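Local coordinates for DsbA family protein (Salmonella typhimurium, PDB 7JVE) that acts as a trimeric, thioredoxin-like enzyme of the DsbA family with both thiol oxidase and disulfide isomerase activities, at residues A[83-88]-A[115-120]; A[127-132]-A[167-172]; A[60-65]-A[209-214]; A[90-95]-A[156-161]. All blocks are in the same frame, centred on the assembly; numbering follows the deposited sequence.

Contact 1: residues A[83-88]-A[115-120]; sequences KAAVVM and RFIFKE
Met88 lays its terminal methyl on the face of the Phe118 ring, almost over the centre: Met88 CE lies 3.5 Å from the ring centroid and 13° off the normal, a CH-pi contact, while SD stands higher above the same face and makes a Met-aromatic pair. The side chain reaches this place by folding at its last torsion (chi3 -62°), which turns CE toward the neighbouring strand. There the methyl also packs on Phe116 CB, and SD lies at the edge of the Phe116 ring. Next along the same sheet face, Val86 and Phe116 run side by side, with Val86 CB 3.7 Å from Phe116 CD2. The other face carries Ala85, Val87, Arg115 and Ile117; here Ile117 CD1 lies 4.2 Å from Val87 CG2. Strands 84-90 and 115-120 are the parallel pair of a beta-alpha-beta unit, joined through helix 95-110 in the thioredoxin fold, and their segments approach to 4.7 Å at an angle of 21°. Five backbone hydrogen bonds hold the register. Val86 and Met88 each use both N and O toward strand 115-120, and the last bond, from Lys119 N to Met88 O, measures 2.7 Å. Ala85 and Val87 bond the other way, to Met222 and Val220. Toward the polar edge, the aliphatic part of Lys119 crosses Val87, CG being 3.6 Å from Val87 CG1, and its NZ goes on to Ser74 OG and Glu68 O. The guanidinium of Arg115 carries Ile117 CD1 on one face and gives hydrogen bonds to Gln224 and to the carbonyls of Leu70 and Ser71.

Contact 2: residues A[127-132]-A[167-172]; sequences RWPVSG and LTEHDV
The carboxylate of Glu169 turns one oxygen, OE2, against CB of the Pro129 ring, which it meets obliquely, well out of the carboxylate plane. That approach is very short, and its exact length is doubtful. The second carboxylate, that of Asp171, is met from above its plane: Thr168 N donates to Asp171 OD2 over 3.1 Å, nearly straight at 170°. In return Asp171 N donates to Thr168 OG1, also at 3.1 Å, so the two residues form a capping box at the start of helix 169-176, with Thr168 as N-cap. Val130 packs against the backbone that leads into this box. It carries the rest of the contact, and its two methyls divide the work. CG2 lies against the backbone just ahead of the helix, 3.3 Å from Leu167 O and 3.7 Å from Glu169 N, and also touches Glu169 CG at 3.9 Å. CG1, placed opposite the backbone N by a chi1 of 170°, dips toward the interior, 4.0 Å from Leu167 CD2 and 4.3 Å from Val172 CG2. The hold between the two segments is thus made of apolar and van der Waals contact, while the polar bonds stay within each segment or lead outward: Asp171 OD1 forms a salt bridge with Lys162. Two helix starts meet here, those of helices 128-145 and 169-176. Beneath them Val172 continues onto Leu133 and Val137 of helix 128-145 and onto Trp153 of helix 147-159, Leu167 rests on Leu157, and on the far side of the first helix Ser131 and Trp128 face helix 199-210.

Contact 3: residues A[60-65]-A[209-214]; sequences QLALQY and QHMDFS. With EDO (1,2-ethanediol), chain M.
Aromatic packing comes first: the Tyr65 and His210 rings are almost parallel, 7° between planes, but offset until hardly any ring area is shared, with centroids separated by 5.1 Å. His210 CB sits over one tyrosine face, toward the rim, 3.9 Å from the Tyr65 ring centroid in a CH-pi contact, while Tyr65 OH lies over the imidazole. Gln64 CG lies over the opposite face, also toward the rim. Apolar packing centres on Met211, whose chain doubles back (chi2 -63°, chi3 -56°) to put SD 3.9 Å from Leu61 CB and CE 4.2 Å from Ala62 CB. SD also approaches the Tyr65 ring obliquely, a Met-aromatic contact, and Leu61 CD1 rests 3.6 Å from Met211 O. The contact joins the end of the long helix 37-64 to the end of helix 199-210, which closes in a Schellman motif with Asp212 at positive phi. Polar links are indirect. A water donates to His210 O at 2.7 Å and also bonds Tyr65 OH at 3.3 Å. An ethanediol, probably from the crystallisation liquor, touches Leu61 CD1 beside Asp212, whose OD2 forms a salt bridge with Lys162 of the second subunit.

Contact 4: residues A[90-95]-A[156-161]; sequences FDYQCS and ALYATG
Leu157 sets its CD2 methyl squarely over the Tyr92 ring, 3.5 Å from the centroid and 8° off the normal. The opposite face of that ring takes Phe90 CE2, so both faces of the tyrosine are touched, one at its centre and one near its rim. Its edge points at the face of Tyr158 in a T-shaped pair, planes at 62° and centroids 5.2 Å apart, with Tyr92 CD1 and Tyr158 CE1 at 3.9 Å. Tyr158 runs on beneath the loop: CE1 comes 3.4 Å from Tyr92 O, and OH touches Phe90 CD2 at 3.3 Å before giving a weak hydrogen bond to Asp91 O. With CG between the backbone N and the carbonyl carbon (chi1 66°), the Phe90 ring passes the hydroxyl obliquely, and OH lies beside CB, CG and CD2 rather than beyond the ring. The loop itself is braced from within. Asp91 OD1 accepts from Gln93 N at 2.8 Å, an Asx turn, and Asp91 to Cys94 form a type I turn whose end, Cys94, is the N-cap of helix 95-110. Cys94 is disulfide-bonded to Cys97, the CxxC pair at a helix start that marks the thioredoxin family's redox centre. On the other segment Thr160 OG1 bonds back to Leu157 O at 2.7 Å. Around the loop, His154 of helix 147-159 meets the rings of Phe90, Tyr92 and Tyr158, Ala134 of helix 128-145 touches Tyr92 and Leu157, and Tyr158 packs on Cys97, Ser98 and Ala101 of helix 95-110.

From the N terminus, 60-65 opens contact 3, the widest loop, which closes only at 209-214 and encloses the other three contacts. Within it 83-88 opens contact 1 and 90-95 opens contact 4 before 115-120 closes contact 1, so these two cross; they meet where Phe90 N lies 3.2 Å from Lys119 O. Contact 2 opens at 127-132, in series after contact 1. Contact 4 closes at 156-161 and contact 2 at 167-172, so these cross as well, and a salt bridge from Arg127 to Asp91 ties them. Together they join the central strands, the disulfide loop, the helices beyond it and the long helix 37-64.

Contact 1: residues A[83-88]-A[115-120]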
# COMPACT_ATOMS: atom_id res chain seq x y z
N LYS A 83 -28.67 -13.99 -23.77
CA LYS A 83 -27.66 -15.02 -23.98
C LYS A 83 -26.51 -14.85 -22.99
O LYS A 83 -25.90 -15.85 -22.59
CB LYS A 83 -27.10 -14.99 -25.40
CG LYS A 83 -26.25 -16.23 -25.67
CD LYS A 83 -25.71 -16.35 -27.06
CE LYS A 83 -25.05 -17.74 -27.27
NZ LYS A 83 -24.42 -17.83 -28.63
N ALA A 84 -26.24 -13.62 -22.54
CA ALA A 84 -25.20 -13.37 -21.55
C ALA A 84 -25.77 -12.66 -20.32
O ALA A 84 -26.68 -11.83 -20.41
CB ALA A 84 -24.06 -12.53 -22.13
N ALA A 85 -25.18 -12.98 -19.17
CA ALA A 85 -25.51 -12.35 -17.91
C ALA A 85 -24.26 -11.77 -17.25
O ALA A 85 -23.15 -12.31 -17.37
CB ALA A 85 -26.21 -13.32 -16.96
N VAL A 86 -24.48 -10.67 -16.54
CA VAL A 86 -23.47 -10.03 -15.71
C VAL A 86 -24.06 -10.01 -14.31
O VAL A 86 -25.07 -9.34 -14.08
CB VAL A 86 -23.15 -8.61 -16.20
CG1 VAL A 86 -22.17 -7.91 -15.24
CG2 VAL A 86 -22.62 -8.65 -17.61
N VAL A 87 -23.45 -10.76 -13.40
CA VAL A 87 -23.93 -10.89 -12.03
C VAL A 87 -23.05 -10.01 -11.16
O VAL A 87 -21.82 -10.14 -11.18
CB VAL A 87 -23.89 -12.36 -11.57
CG1 VAL A 87 -24.50 -12.51 -10.18
CG2 VAL A 87 -24.60 -13.24 -12.56
N MET A 88 -23.66 -9.10 -10.39
CA MET A 88 -22.89 -8.10 -9.66
C MET A 88 -23.12 -8.24 -8.16
O MET A 88 -24.23 -8.04 -7.66
CB MET A 88 -23.21 -6.68 -10.12
CG MET A 88 -23.05 -6.46 -11.63
SD MET A 88 -23.93 -5.05 -12.34
CE MET A 88 -25.65 -5.45 -12.01
N ARG A 115 -28.46 -9.52 -19.70
CA ARG A 115 -29.13 -9.53 -18.41
C ARG A 115 -28.15 -9.11 -17.31
O ARG A 115 -27.06 -9.69 -17.19
CB ARG A 115 -29.71 -10.92 -18.12
CG ARG A 115 -30.59 -10.99 -16.90
CD ARG A 115 -31.09 -12.40 -16.64
NE ARG A 115 -31.80 -12.48 -15.37
CZ ARG A 115 -31.74 -13.52 -14.54
NH1 ARG A 115 -31.00 -14.58 -14.86
NH2 ARG A 115 -32.40 -13.50 -13.39
N PHE A 116 -28.54 -8.12 -16.51
CA PHE A 116 -27.73 -7.66 -15.39
C PHE A 116 -28.45 -8.02 -14.09
O PHE A 116 -29.59 -7.60 -13.86
CB PHE A 116 -27.46 -6.16 -15.48
CG PHE A 116 -26.56 -5.78 -16.63
CD1 PHE A 116 -27.06 -5.70 -17.93
CD2 PHE A 116 -25.20 -5.50 -16.42
CE1 PHE A 116 -26.23 -5.34 -19.00
CE2 PHE A 116 -24.37 -5.13 -17.47
CZ PHE A 116 -24.88 -5.06 -18.77
N ILE A 117 -27.79 -8.84 -13.27
CA ILE A 117 -28.36 -9.40 -12.06
C ILE A 117 -27.67 -8.75 -10.87
O ILE A 117 -26.44 -8.62 -10.85
CB ILE A 117 -28.19 -10.93 -12.05
CG1 ILE A 117 -28.76 -11.53 -13.35
CG2 ILE A 117 -28.85 -11.53 -10.82
CD1 ILE A 117 -28.74 -13.05 -13.41
N PHE A 118 -28.45 -8.36 -9.87
CA PHE A 118 -27.98 -7.59 -8.73
C PHE A 118 -27.95 -8.47 -7.48
O PHE A 118 -29.00 -8.94 -7.02
CB PHE A 118 -28.87 -6.37 -8.51
CG PHE A 118 -28.77 -5.34 -9.63
CD1 PHE A 118 -29.47 -5.51 -10.81
CD2 PHE A 118 -27.95 -4.21 -9.49
CE1 PHE A 118 -29.37 -4.57 -11.85
CE2 PHE A 118 -27.85 -3.27 -10.51
CZ PHE A 118 -28.56 -3.45 -11.70
N LYS A 119 -26.77 -8.68 -6.93
CA LYS A 119 -26.62 -9.49 -5.71
C LYS A 119 -26.16 -8.59 -4.57
O LYS A 119 -24.97 -8.39 -4.36
CB LYS A 119 -25.62 -10.65 -5.93
CG LYS A 119 -25.95 -11.53 -7.09
CD LYS A 119 -27.19 -12.37 -6.78
CE LYS A 119 -27.24 -13.62 -7.64
NZ LYS A 119 -28.38 -14.49 -7.29
N GLU A 120 -27.12 -8.05 -3.81
CA GLU A 120 -26.81 -7.22 -2.66
C GLU A 120 -26.31 -8.09 -1.51
O GLU A 120 -26.93 -9.11 -1.19
CB GLU A 120 -28.06 -6.45 -2.22
CG GLU A 120 -28.52 -5.42 -3.20
CD GLU A 120 -29.89 -4.86 -2.89
OE1 GLU A 120 -30.12 -4.49 -1.73
OE2 GLU A 120 -30.73 -4.76 -3.81

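Contact 2: residues A[127-132]-A[167-172]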
# COMPACT_ATOMS: atom_id res chain seq x y z
N ARG A 127 -22.64 -4.19 8.80
CA ARG A 127 -23.50 -3.65 7.75
C ARG A 127 -24.81 -4.40 7.59
O ARG A 127 -25.70 -3.91 6.88
CB ARG A 127 -22.74 -3.60 6.43
CG ARG A 127 -21.51 -2.72 6.56
CD ARG A 127 -20.90 -2.39 5.24
NE ARG A 127 -19.73 -1.56 5.43
CZ ARG A 127 -18.87 -1.29 4.47
NH1 ARG A 127 -19.08 -1.78 3.25
NH2 ARG A 127 -17.81 -0.54 4.72
N TRP A 128 -24.99 -5.55 8.24
CA TRP A 128 -26.19 -6.34 8.01
C TRP A 128 -27.48 -5.56 8.20
O TRP A 128 -28.36 -5.65 7.33
CB TRP A 128 -26.16 -7.58 8.91
CG TRP A 128 -25.24 -8.60 8.39
CD1 TRP A 128 -23.95 -8.41 7.99
CD2 TRP A 128 -25.52 -9.98 8.19
NE1 TRP A 128 -23.41 -9.59 7.57
CE2 TRP A 128 -24.36 -10.57 7.67
CE3 TRP A 128 -26.65 -10.78 8.41
CZ2 TRP A 128 -24.28 -11.93 7.36
CZ3 TRP A 128 -26.57 -12.14 8.11
CH2 TRP A 128 -25.39 -12.70 7.59
N PRO A 129 -27.67 -4.76 9.26
CA PRO A 129 -28.94 -4.02 9.37
C PRO A 129 -29.20 -3.07 8.20
O PRO A 129 -30.31 -3.05 7.65
CB PRO A 129 -28.80 -3.28 10.72
CG PRO A 129 -27.74 -4.06 11.50
CD PRO A 129 -26.79 -4.55 10.43
N VAL A 130 -28.20 -2.30 7.77
CA VAL A 130 -28.38 -1.37 6.66
C VAL A 130 -28.49 -2.11 5.32
O VAL A 130 -29.39 -1.83 4.52
CB VAL A 130 -27.26 -0.31 6.64
CG1 VAL A 130 -27.29 0.49 5.37
CG2 VAL A 130 -27.42 0.62 7.84
N SER A 131 -27.59 -3.06 5.06
CA SER A 131 -27.69 -3.82 3.81
C SER A 131 -29.02 -4.57 3.73
O SER A 131 -29.67 -4.57 2.68
CB SER A 131 -26.52 -4.81 3.66
OG SER A 131 -25.31 -4.11 3.46
N GLY A 132 -29.43 -5.21 4.83
CA GLY A 132 -30.70 -5.93 4.81
C GLY A 132 -31.88 -5.02 4.56
O GLY A 132 -32.79 -5.37 3.80
N LEU A 167 -23.88 5.32 5.81
CA LEU A 167 -25.28 5.08 5.45
C LEU A 167 -26.03 4.44 6.62
O LEU A 167 -25.68 3.33 7.04
CB LEU A 167 -25.38 4.20 4.22
CG LEU A 167 -26.75 4.11 3.57
CD1 LEU A 167 -27.20 5.47 3.10
CD2 LEU A 167 -26.73 3.15 2.39
N THR A 168 -27.05 5.11 7.13
CA THR A 168 -27.84 4.61 8.25
C THR A 168 -29.21 4.11 7.78
O THR A 168 -29.68 4.44 6.70
CB THR A 168 -28.05 5.70 9.31
OG1 THR A 168 -28.83 6.75 8.73
CG2 THR A 168 -26.73 6.23 9.86
N GLU A 169 -29.86 3.31 8.64
CA GLU A 169 -31.21 2.88 8.33
C GLU A 169 -32.12 4.09 8.13
O GLU A 169 -32.91 4.13 7.18
CB GLU A 169 -31.77 1.95 9.40
CG GLU A 169 -31.06 0.61 9.33
CD GLU A 169 -31.54 -0.45 10.32
OE1 GLU A 169 -32.74 -0.66 10.49
OE2 GLU A 169 -30.68 -1.04 11.01
N HIS A 170 -31.97 5.10 8.99
CA HIS A 170 -32.72 6.34 8.81
C HIS A 170 -32.57 6.90 7.39
O HIS A 170 -33.55 7.37 6.81
CB HIS A 170 -32.28 7.40 9.82
CG HIS A 170 -32.92 8.73 9.60
ND1 HIS A 170 -34.22 9.01 9.96
CD2 HIS A 170 -32.44 9.86 9.02
CE1 HIS A 170 -34.52 10.25 9.62
NE2 HIS A 170 -33.46 10.79 9.05
N ASP A 171 -31.34 6.88 6.84
CA ASP A 171 -31.11 7.37 5.48
C ASP A 171 -31.89 6.54 4.46
O ASP A 171 -32.48 7.08 3.52
CB ASP A 171 -29.62 7.31 5.12
CG ASP A 171 -28.77 8.31 5.87
OD1 ASP A 171 -29.26 9.42 6.19
OD2 ASP A 171 -27.59 7.97 6.14
N VAL A 172 -31.83 5.22 4.60
CA VAL A 172 -32.52 4.34 3.67
C VAL A 172 -34.02 4.59 3.71
O VAL A 172 -34.67 4.78 2.68
CB VAL A 172 -32.16 2.88 3.97
CG1 VAL A 172 -32.94 1.91 3.07
CG2 VAL A 172 -30.66 2.69 3.81

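Contact 3: residues A[60-65]-A[209-214]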
# COMPACT_ATOMS: atom_id res chain seq x y z
N GLN A 60 -14.53 -22.16 -12.33
CA GLN A 60 -15.13 -23.43 -11.91
C GLN A 60 -16.26 -23.19 -10.92
O GLN A 60 -17.29 -23.87 -10.98
CB GLN A 60 -14.07 -24.35 -11.30
CG GLN A 60 -13.13 -24.96 -12.32
CD GLN A 60 -13.88 -25.87 -13.28
OE1 GLN A 60 -14.54 -26.83 -12.86
NE2 GLN A 60 -13.82 -25.56 -14.57
N LEU A 61 -16.07 -22.26 -9.97
CA LEU A 61 -17.11 -21.97 -8.99
C LEU A 61 -18.35 -21.39 -9.66
O LEU A 61 -19.48 -21.77 -9.32
CB LEU A 61 -16.58 -21.03 -7.91
CG LEU A 61 -15.50 -21.62 -6.99
CD1 LEU A 61 -14.95 -20.57 -6.03
CD2 LEU A 61 -16.07 -22.82 -6.23
N ALA A 62 -18.15 -20.47 -10.62
CA ALA A 62 -19.26 -19.91 -11.38
C ALA A 62 -20.05 -20.99 -12.11
O ALA A 62 -21.29 -20.98 -12.10
CB ALA A 62 -18.76 -18.88 -12.39
N LEU A 63 -19.35 -21.94 -12.74
CA LEU A 63 -20.06 -23.02 -13.41
C LEU A 63 -20.83 -23.88 -12.41
O LEU A 63 -21.95 -24.31 -12.70
CB LEU A 63 -19.09 -23.88 -14.22
CG LEU A 63 -18.47 -23.11 -15.39
CD1 LEU A 63 -17.31 -23.89 -16.03
CD2 LEU A 63 -19.52 -22.73 -16.43
N GLN A 64 -20.26 -24.11 -11.23
CA GLN A 64 -20.94 -24.95 -10.25
C GLN A 64 -22.19 -24.26 -9.68
O GLN A 64 -23.21 -24.92 -9.44
CB GLN A 64 -19.98 -25.34 -9.13
CG GLN A 64 -20.61 -26.19 -8.06
CD GLN A 64 -19.71 -26.45 -6.85
OE1 GLN A 64 -18.49 -26.22 -6.88
NE2 GLN A 64 -20.32 -26.92 -5.77
N TYR A 65 -22.15 -22.94 -9.47
CA TYR A 65 -23.28 -22.23 -8.87
C TYR A 65 -24.08 -21.44 -9.90
O TYR A 65 -24.72 -20.45 -9.55
CB TYR A 65 -22.79 -21.34 -7.73
CG TYR A 65 -22.24 -22.17 -6.59
CD1 TYR A 65 -23.08 -22.77 -5.66
CD2 TYR A 65 -20.88 -22.40 -6.48
CE1 TYR A 65 -22.57 -23.55 -4.63
CE2 TYR A 65 -20.35 -23.18 -5.47
CZ TYR A 65 -21.20 -23.76 -4.55
OH TYR A 65 -20.66 -24.54 -3.55
N GLN A 209 -20.16 -16.58 -0.16
CA GLN A 209 -19.19 -17.43 0.51
C GLN A 209 -18.86 -18.65 -0.33
O GLN A 209 -17.69 -19.05 -0.43
CB GLN A 209 -19.72 -17.84 1.88
CG GLN A 209 -19.63 -16.69 2.88
CD GLN A 209 -20.42 -16.90 4.17
OE1 GLN A 209 -20.61 -15.96 4.93
NE2 GLN A 209 -20.89 -18.12 4.41
N HIS A 210 -19.88 -19.26 -0.94
CA HIS A 210 -19.64 -20.36 -1.88
C HIS A 210 -18.83 -19.92 -3.09
O HIS A 210 -18.07 -20.72 -3.64
CB HIS A 210 -20.97 -20.97 -2.35
CG HIS A 210 -21.64 -21.81 -1.31
ND1 HIS A 210 -23.02 -21.91 -1.22
CD2 HIS A 210 -21.13 -22.58 -0.32
CE1 HIS A 210 -23.32 -22.72 -0.22
NE2 HIS A 210 -22.20 -23.14 0.35
N MET A 211 -19.00 -18.66 -3.53
CA MET A 211 -18.22 -18.18 -4.66
C MET A 211 -16.84 -17.70 -4.24
O MET A 211 -16.06 -17.29 -5.09
CB MET A 211 -18.97 -17.05 -5.37
CG MET A 211 -20.14 -17.55 -6.22
SD MET A 211 -19.61 -18.62 -7.57
CE MET A 211 -18.45 -17.53 -8.38
N ASP A 212 -16.52 -17.75 -2.94
CA ASP A 212 -15.30 -17.15 -2.41
C ASP A 212 -15.22 -15.66 -2.74
O ASP A 212 -14.17 -15.15 -3.12
CB ASP A 212 -14.06 -17.91 -2.90
CG ASP A 212 -12.84 -17.68 -2.03
OD1 ASP A 212 -12.98 -17.12 -0.92
OD2 ASP A 212 -11.72 -18.04 -2.44
N PHE A 213 -16.35 -14.96 -2.59
CA PHE A 213 -16.45 -13.50 -2.69
C PHE A 213 -16.75 -12.84 -1.35
O PHE A 213 -17.18 -11.68 -1.33
CB PHE A 213 -17.58 -13.09 -3.65
CG PHE A 213 -17.38 -13.48 -5.09
CD1 PHE A 213 -16.11 -13.67 -5.61
CD2 PHE A 213 -18.47 -13.63 -5.94
CE1 PHE A 213 -15.94 -14.00 -6.94
CE2 PHE A 213 -18.30 -13.98 -7.26
CZ PHE A 213 -17.04 -14.17 -7.75
N SER A 214 -16.60 -13.55 -0.24
CA SER A 214 -17.01 -12.96 1.04
C SER A 214 -16.22 -11.69 1.32
O SER A 214 -14.99 -11.69 1.33
CB SER A 214 -16.82 -13.96 2.17
OG SER A 214 -17.56 -13.56 3.30
C1 EDO M . -11.47 -19.35 -5.57
O1 EDO M . -11.36 -19.81 -4.23
C2 EDO M . -10.12 -18.79 -6.01
O2 EDO M . -9.05 -19.64 -5.52
O HOH W 1 -17.81 -23.23 -2.67

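Contact 4: residues A[90-95]-A[156-161]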
# COMPACT_ATOMS: atom_id res chain seq x y z
N PHE A 90 -22.32 -6.55 -4.73
CA PHE A 90 -22.02 -5.20 -4.30
C PHE A 90 -22.68 -4.95 -2.95
O PHE A 90 -23.67 -5.60 -2.59
CB PHE A 90 -22.50 -4.16 -5.32
CG PHE A 90 -23.99 -4.12 -5.43
CD1 PHE A 90 -24.66 -5.02 -6.23
CD2 PHE A 90 -24.73 -3.23 -4.66
CE1 PHE A 90 -26.04 -5.01 -6.30
CE2 PHE A 90 -26.10 -3.21 -4.73
CZ PHE A 90 -26.76 -4.09 -5.55
N ASP A 91 -22.08 -4.02 -2.21
CA ASP A 91 -22.60 -3.48 -0.96
C ASP A 91 -22.84 -2.00 -1.20
O ASP A 91 -21.99 -1.31 -1.78
CB ASP A 91 -21.57 -3.74 0.16
CG ASP A 91 -22.00 -3.24 1.54
OD1 ASP A 91 -22.86 -2.32 1.66
OD2 ASP A 91 -21.43 -3.76 2.53
N TYR A 92 -24.01 -1.49 -0.79
CA TYR A 92 -24.26 -0.07 -1.01
C TYR A 92 -23.25 0.82 -0.28
O TYR A 92 -23.04 1.96 -0.70
CB TYR A 92 -25.68 0.31 -0.60
CG TYR A 92 -26.74 -0.11 -1.60
CD1 TYR A 92 -26.83 0.51 -2.85
CD2 TYR A 92 -27.63 -1.13 -1.30
CE1 TYR A 92 -27.79 0.13 -3.77
CE2 TYR A 92 -28.60 -1.52 -2.22
CZ TYR A 92 -28.67 -0.89 -3.45
OH TYR A 92 -29.64 -1.27 -4.36
N GLN A 93 -22.62 0.34 0.79
CA GLN A 93 -21.65 1.14 1.51
C GLN A 93 -20.21 0.88 1.07
O GLN A 93 -19.28 1.46 1.63
CB GLN A 93 -21.78 0.91 3.01
CG GLN A 93 -23.07 1.48 3.53
CD GLN A 93 -23.07 1.60 5.02
OE1 GLN A 93 -22.61 2.61 5.57
NE2 GLN A 93 -23.60 0.57 5.70
N CYS A 94 -20.02 0.06 0.06
CA CYS A 94 -18.71 -0.05 -0.58
C CYS A 94 -18.42 1.22 -1.37
O CYS A 94 -19.10 1.51 -2.36
CB CYS A 94 -18.71 -1.28 -1.48
SG CYS A 94 -17.20 -1.44 -2.36
N SER A 95 -17.39 1.96 -0.96
CA SER A 95 -17.14 3.27 -1.57
C SER A 95 -16.70 3.15 -3.04
O SER A 95 -17.04 4.03 -3.84
CB SER A 95 -16.09 4.05 -0.77
OG SER A 95 -14.81 3.44 -0.76
N ALA A 156 -30.15 5.78 -6.85
CA ALA A 156 -30.46 6.86 -5.93
C ALA A 156 -29.83 6.61 -4.57
O ALA A 156 -29.39 7.56 -3.91
CB ALA A 156 -31.97 7.04 -5.81
N LEU A 157 -29.77 5.35 -4.14
CA LEU A 157 -29.19 5.04 -2.85
C LEU A 157 -27.70 5.34 -2.84
O LEU A 157 -27.21 6.05 -1.95
CB LEU A 157 -29.50 3.58 -2.50
CG LEU A 157 -29.22 3.18 -1.05
CD1 LEU A 157 -29.82 4.19 -0.09
CD2 LEU A 157 -29.72 1.76 -0.78
N TYR A 158 -26.95 4.81 -3.81
CA TYR A 158 -25.61 5.31 -4.12
C TYR A 158 -25.46 6.82 -4.17
O TYR A 158 -24.51 7.37 -3.60
CB TYR A 158 -25.14 4.67 -5.43
CG TYR A 158 -24.52 3.30 -5.33
CD1 TYR A 158 -23.89 2.89 -4.16
CD2 TYR A 158 -24.66 2.36 -6.35
CE1 TYR A 158 -23.28 1.65 -4.07
CE2 TYR A 158 -24.11 1.08 -6.25
CZ TYR A 158 -23.42 0.73 -5.11
OH TYR A 158 -22.85 -0.54 -5.00
N ALA A 159 -26.39 7.52 -4.83
CA ALA A 159 -26.22 8.97 -4.96
C ALA A 159 -26.25 9.69 -3.62
O ALA A 159 -25.89 10.87 -3.58
CB ALA A 159 -27.29 9.57 -5.88
N THR A 160 -26.66 9.04 -2.52
CA THR A 160 -26.47 9.70 -1.23
C THR A 160 -25.00 9.97 -0.95
O THR A 160 -24.69 10.83 -0.12
CB THR A 160 -27.04 8.88 -0.07
OG1 THR A 160 -26.32 7.64 0.03
CG2 THR A 160 -28.55 8.64 -0.22
N GLY A 161 -24.08 9.27 -1.63
CA GLY A 161 -22.67 9.42 -1.35
C GLY A 161 -22.29 8.92 0.03
O GLY A 161 -21.20 9.22 0.51